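Local atomic coordinates of putative tRNA synthase (Salmonella typhimurium, PDB entry 3DQQ), a protein that probably catalyses the ATP-dependent phosphorylation of 3-oxo-tetronate to 3-oxo-tetronate 4-phosphate. Residues A[268-280]-A[301-315]. Sequence-based numbering, arbitrary orientation.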
# COMPACT_ATOMS: atom_id res chain seq x y z
N VAL A 268 -14.62 0.70 9.58
CA VAL A 268 -14.49 -0.12 10.79
C VAL A 268 -14.47 0.78 12.01
O VAL A 268 -15.16 0.51 13.00
CB VAL A 268 -13.23 -1.02 10.75
CG1 VAL A 268 -12.94 -1.64 12.10
CG2 VAL A 268 -13.41 -2.11 9.71
N ALA A 269 -13.69 1.85 11.93
CA ALA A 269 -13.59 2.83 13.04
C ALA A 269 -14.99 3.38 13.38
O ALA A 269 -15.35 3.49 14.55
CB ALA A 269 -12.64 3.92 12.69
N PHE A 270 -15.79 3.66 12.36
CA PHE A 270 -17.14 4.21 12.54
C PHE A 270 -18.09 3.17 13.12
O PHE A 270 -18.60 3.35 14.23
CB PHE A 270 -17.67 4.72 11.19
CG PHE A 270 -19.09 5.24 11.25
CD1 PHE A 270 -19.35 6.53 11.70
CD2 PHE A 270 -20.16 4.45 10.81
CE1 PHE A 270 -20.65 7.03 11.74
CE2 PHE A 270 -21.48 4.93 10.83
CZ PHE A 270 -21.73 6.22 11.31
N TYR A 271 -18.27 2.08 12.39
CA TYR A 271 -19.18 1.01 12.79
C TYR A 271 -18.95 0.47 14.20
O TYR A 271 -19.91 0.06 14.86
CB TYR A 271 -19.09 -0.15 11.82
CG TYR A 271 -20.19 -1.17 11.98
CD1 TYR A 271 -19.92 -2.45 12.42
CD2 TYR A 271 -21.51 -0.83 11.69
CE1 TYR A 271 -20.93 -3.39 12.56
CE2 TYR A 271 -22.53 -1.76 11.82
CZ TYR A 271 -22.24 -3.04 12.26
OH TYR A 271 -23.25 -3.96 12.40
N ARG A 272 -17.70 0.45 14.66
CA ARG A 272 -17.38 -0.25 15.92
C ARG A 272 -17.92 0.49 17.17
O ARG A 272 -18.04 -0.09 18.25
CB ARG A 272 -15.87 -0.52 16.04
CG ARG A 272 -15.14 0.47 16.85
CD ARG A 272 -13.65 0.58 16.57
NE ARG A 272 -12.89 -0.63 16.21
CZ ARG A 272 -12.63 -1.64 17.02
NH1 ARG A 272 -13.11 -1.68 18.25
NH2 ARG A 272 -11.91 -2.65 16.58
N GLN A 273 -18.24 1.76 16.99
CA GLN A 273 -18.97 2.56 17.98
C GLN A 273 -20.44 2.24 18.07
O GLN A 273 -21.09 2.67 19.01
CB GLN A 273 -18.82 4.02 17.63
CG GLN A 273 -17.40 4.45 17.84
CD GLN A 273 -17.07 5.76 17.22
OE1 GLN A 273 -16.47 5.80 16.15
NE2 GLN A 273 -17.45 6.85 17.88
N HIS A 274 -20.96 1.50 17.11
CA HIS A 274 -22.39 1.25 17.06
C HIS A 274 -22.75 -0.20 17.24
O HIS A 274 -23.92 -0.52 17.43
CB HIS A 274 -22.95 1.72 15.72
CG HIS A 274 -22.73 3.17 15.48
ND1 HIS A 274 -23.61 4.14 15.91
CD2 HIS A 274 -21.73 3.83 14.85
CE1 HIS A 274 -23.16 5.33 15.57
NE2 HIS A 274 -22.02 5.17 14.91
N ALA A 275 -21.78 -1.09 17.18
CA ALA A 275 -22.10 -2.51 17.23
C ALA A 275 -20.98 -3.26 17.92
O ALA A 275 -19.84 -2.81 17.90
CB ALA A 275 -22.32 -3.04 15.83
N PRO A 276 -21.30 -4.39 18.54
CA PRO A 276 -20.29 -5.18 19.20
C PRO A 276 -19.29 -5.65 18.17
O PRO A 276 -19.68 -6.11 17.10
CB PRO A 276 -21.06 -6.37 19.79
CG PRO A 276 -22.33 -6.42 19.08
CD PRO A 276 -22.63 -5.02 18.63
N THR A 277 -18.01 -5.51 18.47
CA THR A 277 -17.00 -5.94 17.54
C THR A 277 -15.81 -6.60 18.19
O THR A 277 -15.60 -6.51 19.35
CB THR A 277 -16.55 -4.80 16.59
OG1 THR A 277 -15.34 -4.23 17.05
CG2 THR A 277 -17.63 -3.74 16.43
N ARG A 278 -15.02 -7.26 17.38
CA ARG A 278 -13.99 -8.13 17.87
C ARG A 278 -12.90 -8.15 16.81
O ARG A 278 -13.18 -8.33 15.62
CB ARG A 278 -14.61 -9.50 18.09
CG ARG A 278 -13.81 -10.42 18.90
CD ARG A 278 -14.16 -10.42 20.37
NE ARG A 278 -14.10 -11.80 20.86
CZ ARG A 278 -13.00 -12.56 20.89
NH1 ARG A 278 -11.81 -12.10 20.45
NH2 ARG A 278 -13.08 -13.80 21.33
N ASP A 279 -11.66 -7.90 17.24
CA ASP A 279 -10.51 -7.82 16.36
C ASP A 279 -9.81 -9.14 16.27
O ASP A 279 -9.50 -9.72 17.28
CB ASP A 279 -9.51 -6.82 16.89
CG ASP A 279 -9.94 -5.40 16.64
OD1 ASP A 279 -9.97 -4.98 15.43
OD2 ASP A 279 -10.23 -4.70 17.64
N VAL A 280 -9.53 -9.59 15.07
CA VAL A 280 -8.91 -10.87 14.85
C VAL A 280 -7.46 -10.85 15.35
O VAL A 280 -6.66 -10.06 14.86
CB VAL A 280 -8.88 -11.20 13.36
CG1 VAL A 280 -8.11 -12.46 13.12
CG2 VAL A 280 -10.27 -11.30 12.81
N TRP A 301 -19.11 -16.41 19.64
CA TRP A 301 -19.19 -15.05 20.11
C TRP A 301 -20.22 -14.26 19.31
O TRP A 301 -21.06 -13.58 19.90
CB TRP A 301 -17.85 -14.36 20.03
CG TRP A 301 -17.92 -12.95 20.49
CD1 TRP A 301 -17.87 -12.52 21.76
CD2 TRP A 301 -18.08 -11.78 19.67
NE1 TRP A 301 -17.98 -11.16 21.81
CE2 TRP A 301 -18.10 -10.67 20.54
CE3 TRP A 301 -18.20 -11.57 18.30
CZ2 TRP A 301 -18.23 -9.37 20.09
CZ3 TRP A 301 -18.32 -10.27 17.85
CH2 TRP A 301 -18.34 -9.19 18.75
N VAL A 302 -20.16 -14.34 17.98
CA VAL A 302 -21.07 -13.58 17.16
C VAL A 302 -22.50 -14.01 17.48
O VAL A 302 -23.37 -13.19 17.74
CB VAL A 302 -20.81 -13.77 15.64
CG1 VAL A 302 -21.94 -13.14 14.87
CG2 VAL A 302 -19.47 -13.16 15.21
N LEU A 303 -22.72 -15.32 17.50
CA LEU A 303 -24.06 -15.87 17.67
C LEU A 303 -24.62 -15.56 19.04
O LEU A 303 -25.82 -15.44 19.22
CB LEU A 303 -24.06 -17.38 17.47
CG LEU A 303 -23.72 -17.83 16.06
CD1 LEU A 303 -23.30 -19.28 16.07
CD2 LEU A 303 -24.88 -17.57 15.10
N SER A 304 -23.79 -15.42 20.04
CA SER A 304 -24.34 -15.15 21.34
C SER A 304 -24.53 -13.63 21.59
O SER A 304 -25.06 -13.25 22.61
CB SER A 304 -23.50 -15.83 22.40
OG SER A 304 -22.28 -15.14 22.54
N GLN A 305 -24.15 -12.77 20.66
CA GLN A 305 -24.47 -11.35 20.80
C GLN A 305 -25.96 -11.13 20.67
O GLN A 305 -26.71 -11.97 20.18
CB GLN A 305 -23.80 -10.48 19.73
CG GLN A 305 -22.33 -10.45 19.80
CD GLN A 305 -21.83 -10.22 21.19
OE1 GLN A 305 -21.94 -9.12 21.72
NE2 GLN A 305 -21.28 -11.25 21.79
N ASP A 306 -26.37 -9.96 21.08
CA ASP A 306 -27.78 -9.63 21.09
C ASP A 306 -27.79 -8.10 21.09
O ASP A 306 -27.73 -7.46 22.13
CB ASP A 306 -28.42 -10.24 22.34
CG ASP A 306 -29.76 -9.64 22.66
OD1 ASP A 306 -30.50 -9.25 21.71
OD2 ASP A 306 -30.08 -9.56 23.88
N SER A 307 -27.78 -7.55 19.88
CA SER A 307 -27.67 -6.13 19.66
C SER A 307 -28.54 -5.90 18.47
O SER A 307 -28.92 -6.84 17.78
CB SER A 307 -26.23 -5.73 19.32
OG SER A 307 -25.72 -6.55 18.28
N GLU A 308 -28.89 -4.64 18.24
CA GLU A 308 -29.69 -4.32 17.06
C GLU A 308 -28.84 -4.62 15.80
O GLU A 308 -29.18 -5.53 15.03
CB GLU A 308 -30.16 -2.86 17.15
CG GLU A 308 -30.84 -2.29 15.86
CD GLU A 308 -30.84 -0.72 15.83
OE1 GLU A 308 -31.21 -0.11 16.90
OE2 GLU A 308 -30.46 -0.14 14.74
N LEU A 309 -27.74 -3.89 15.62
CA LEU A 309 -26.89 -4.05 14.44
C LEU A 309 -26.00 -5.29 14.52
O LEU A 309 -25.74 -5.80 15.61
CB LEU A 309 -26.03 -2.81 14.28
CG LEU A 309 -26.75 -1.51 13.96
CD1 LEU A 309 -25.79 -0.37 14.20
CD2 LEU A 309 -27.25 -1.48 12.53
N ALA A 310 -25.51 -5.73 13.36
CA ALA A 310 -24.69 -6.94 13.23
C ALA A 310 -23.31 -6.79 13.89
O ALA A 310 -22.61 -5.79 13.69
CB ALA A 310 -24.51 -7.31 11.74
N PRO A 311 -22.89 -7.81 14.65
CA PRO A 311 -21.54 -7.88 15.16
C PRO A 311 -20.51 -7.86 14.06
O PRO A 311 -20.76 -8.34 12.97
CB PRO A 311 -21.50 -9.25 15.82
CG PRO A 311 -22.90 -9.55 16.15
CD PRO A 311 -23.67 -8.99 15.03
N MET A 312 -19.35 -7.29 14.35
CA MET A 312 -18.25 -7.20 13.38
C MET A 312 -17.05 -8.03 13.83
O MET A 312 -16.69 -8.06 15.00
CB MET A 312 -17.82 -5.76 13.21
CG MET A 312 -16.68 -5.60 12.23
SD MET A 312 -16.33 -3.87 11.94
CE MET A 312 -17.10 -3.73 10.39
N ILE A 313 -16.46 -8.74 12.89
CA ILE A 313 -15.15 -9.33 13.11
C ILE A 313 -14.21 -8.70 12.09
O ILE A 313 -14.33 -8.92 10.87
CB ILE A 313 -15.21 -10.82 13.02
CG1 ILE A 313 -15.97 -11.30 14.23
CG2 ILE A 313 -13.80 -11.47 12.95
CD1 ILE A 313 -16.26 -12.70 14.11
N SER A 314 -13.29 -7.90 12.61
CA SER A 314 -12.43 -7.09 11.81
C SER A 314 -11.00 -7.56 11.94
O SER A 314 -10.56 -7.85 13.02
CB SER A 314 -12.51 -5.65 12.28
OG SER A 314 -11.46 -4.89 11.71
N ALA A 315 -10.30 -7.58 10.81
CA ALA A 315 -8.91 -7.94 10.75
C ALA A 315 -8.11 -6.70 10.35
O ALA A 315 -6.93 -6.78 10.03
CB ALA A 315 -8.71 -9.04 9.76
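Trp-301, near the end of helix 288-304, takes the aliphatic part of Arg-278 over one face of its indole, with CB of Arg-278 3.9 Å from the centroid of the six-membered ring. The guanidinium plane stands 80° to the indole, and with CZ of Arg-278 5.0 Å from the centroid of the five-membered ring any cation-pi attraction is weak. NE2 of Gln-305 sits over the rim of the opposite face, hydrogen-bonded to O of Trp-301. The ring of Pro-276 touches OE1 of Gln-305 with CB and OG of Ser-307, itself bonded to Leu-309 O, with CG and CD. Leu-309 CB touches CB of Ala-275. The chain then enters strand 312-314, closing a beta-alpha-beta unit in the nucleotide-binding domain: strand 277-279 runs parallel to it at 18°, and strand 253-257 pairs along its other edge. Met-312 N donates to Pro-276 O. With CG anti to the backbone N (chi1 179°), the Met-312 side chain extends toward helix 262-271, where CE lies 3.7 Å from CD1 of Tyr-271 and the sulfur sits at the ring edge, a Met-aromatic contact. Ile-313 faces the other way, its CG2 3.5 Å from CG2 of Val-280. Ser-314 OG, hydrogen-bonded to Thr-316 N, packs against CG1 of Val-268.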